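Long-range contact in peptidoglycan D,D-transpeptidase PbpA (Mycobacterium tuberculosis, PDB 3UN7), which probably cross-links peptidoglycan strands of the mycobacterial cell wall as a penicillin-binding transpeptidase and takes part in regulating cell length: residues Q22-A28 / R101-T107. Residues are numbered along the deposited sequence; the frame is centred on the assembly and turned at random.
Sequences QRGQITA and RGGNVDT
Q25 and N104 meet twice, backbone to side chain and side chain to side chain, where strands 26-28 and 104-107 begin to pair. Followed outward, Q25 CB packs 3.5 Å from N104 OD1, CG and CD continue alongside the asparagine amide, and OE1 accepts N104 ND2 at 2.8 Å. At the tip, Q25 NE2 reaches the edge of the R101 guanidinium, 3.6 Å from NH2, a contact without a hydrogen bond. The course follows from CG standing beside the backbone N (chi1 -51°) with the chain extended beyond it. N104 OD1 meanwhile accepts Q25 N from well above its carbonyl plane, so both ends of the asparagine amide are used and its rotation is fixed.

Parallel pairing is evidenced by two bonds that bracket V105: its N donates to Q25 O, and T27 N donates to V105 O, both at 2.8 Å. The short strand axes are 4.7 Å apart and 28° from parallel. Further along, T27 O is gripped by both T107 N and T107 OG1. T27 OG1 donates to D106 OD1 at 2.6 Å, arriving from above the carboxylate plane; the other carboxylate oxygen, OD2, forms a salt bridge with K343. I26 CG2 lies 3.7 Å from T107 CG2, while V105 shares the face of the sheet with I26.

G24 CA lies 3.1 Å from G103 O in a nearly straight CA-H...O contact (166° at the hydrogen). That carbonyl oxygen is buried without a hydrogen-bond partner.

The pair forms the parallel centre of a mixed sheet associated with the dimerisation-domain family: strand 31-38 continues it antiparallel beside 26-28, and strand 339-343, from much later in the chain, does so beside 104-107. R23 turns away from strand 104-107 and forms salt bridges with E72 of helix 70-74 and D76 of helix 76-79.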
# COMPACT_ATOMS: atom_id res chain seq x y z
N GLN A 22 -11.35 13.36 29.03
CA GLN A 22 -11.26 12.04 28.42
C GLN A 22 -11.29 12.08 26.90
O GLN A 22 -12.33 12.31 26.29
CB GLN A 22 -12.34 11.08 28.94
CG GLN A 22 -12.10 9.64 28.44
CD GLN A 22 -12.94 8.59 29.14
OE1 GLN A 22 -14.07 8.85 29.57
NE2 GLN A 22 -12.38 7.39 29.28
N ARG A 23 -10.12 11.85 26.30
CA ARG A 23 -9.97 11.78 24.85
C ARG A 23 -10.75 10.58 24.33
O ARG A 23 -10.86 9.56 25.01
CB ARG A 23 -8.49 11.63 24.51
CG ARG A 23 -8.16 11.62 23.03
CD ARG A 23 -6.65 11.70 22.86
NE ARG A 23 -6.24 11.75 21.46
CZ ARG A 23 -6.20 12.84 20.73
NH1 ARG A 23 -6.56 14.02 21.24
NH2 ARG A 23 -5.79 12.76 19.46
N GLY A 24 -11.32 10.71 23.14
CA GLY A 24 -12.15 9.65 22.58
C GLY A 24 -11.33 8.54 21.99
O GLY A 24 -10.09 8.58 22.00
N GLN A 25 -12.03 7.54 21.44
CA GLN A 25 -11.43 6.28 21.00
C GLN A 25 -11.22 6.23 19.49
O GLN A 25 -12.00 6.81 18.72
CB GLN A 25 -12.34 5.10 21.36
CG GLN A 25 -12.79 5.05 22.81
CD GLN A 25 -13.90 4.04 23.05
OE1 GLN A 25 -14.67 3.70 22.14
NE2 GLN A 25 -13.98 3.56 24.27
N ILE A 26 -10.19 5.50 19.07
CA ILE A 26 -10.02 5.13 17.66
C ILE A 26 -10.37 3.65 17.57
O ILE A 26 -9.81 2.86 18.32
CB ILE A 26 -8.58 5.36 17.17
CG1 ILE A 26 -8.20 6.85 17.34
CG2 ILE A 26 -8.41 4.87 15.71
CD1 ILE A 26 -6.73 7.17 17.01
N THR A 27 -11.30 3.28 16.69
CA THR A 27 -11.78 1.91 16.69
C THR A 27 -11.61 1.24 15.32
O THR A 27 -11.44 1.92 14.29
CB THR A 27 -13.26 1.83 17.13
OG1 THR A 27 -14.07 2.41 16.11
CG2 THR A 27 -13.49 2.59 18.43
N ALA A 28 -11.64 -0.09 15.33
CA ALA A 28 -11.67 -0.91 14.10
C ALA A 28 -12.45 -2.20 14.37
O ALA A 28 -12.22 -2.87 15.38
CB ALA A 28 -10.26 -1.24 13.63
N ARG A 101 -16.26 14.07 27.38
CA ARG A 101 -15.60 13.00 26.65
C ARG A 101 -15.42 13.49 25.21
O ARG A 101 -16.28 14.20 24.67
CB ARG A 101 -16.47 11.74 26.71
CG ARG A 101 -15.81 10.39 26.32
CD ARG A 101 -16.88 9.28 26.30
NE ARG A 101 -16.36 7.94 25.96
CZ ARG A 101 -16.44 6.88 26.76
NH1 ARG A 101 -17.02 6.96 27.96
NH2 ARG A 101 -15.94 5.70 26.37
N GLY A 102 -14.30 13.14 24.60
CA GLY A 102 -14.09 13.40 23.18
C GLY A 102 -14.96 12.47 22.36
O GLY A 102 -15.58 11.55 22.89
N GLY A 103 -15.02 12.72 21.06
CA GLY A 103 -15.78 11.86 20.17
C GLY A 103 -14.94 10.68 19.72
O GLY A 103 -13.78 10.56 20.11
N ASN A 104 -15.53 9.81 18.92
CA ASN A 104 -14.89 8.57 18.47
C ASN A 104 -14.64 8.56 16.98
O ASN A 104 -15.42 9.11 16.20
CB ASN A 104 -15.78 7.36 18.80
CG ASN A 104 -15.48 6.76 20.16
OD1 ASN A 104 -14.97 7.43 21.07
ND2 ASN A 104 -15.78 5.45 20.30
N VAL A 105 -13.55 7.89 16.60
CA VAL A 105 -13.19 7.72 15.20
C VAL A 105 -13.26 6.23 14.88
O VAL A 105 -12.49 5.44 15.41
CB VAL A 105 -11.76 8.21 14.93
CG1 VAL A 105 -11.30 7.85 13.49
CG2 VAL A 105 -11.65 9.70 15.21
N ASP A 106 -14.17 5.88 13.98
CA ASP A 106 -14.37 4.52 13.54
C ASP A 106 -13.66 4.31 12.20
O ASP A 106 -14.13 4.77 11.17
CB ASP A 106 -15.87 4.26 13.39
CG ASP A 106 -16.57 4.12 14.74
OD1 ASP A 106 -15.91 4.25 15.81
OD2 ASP A 106 -17.80 3.86 14.73
N THR A 107 -12.51 3.64 12.23
CA THR A 107 -11.74 3.40 11.00
C THR A 107 -12.33 2.29 10.13
O THR A 107 -13.22 1.56 10.55
CB THR A 107 -10.24 3.08 11.28
OG1 THR A 107 -10.13 1.75 11.81
CG2 THR A 107 -9.65 4.06 12.28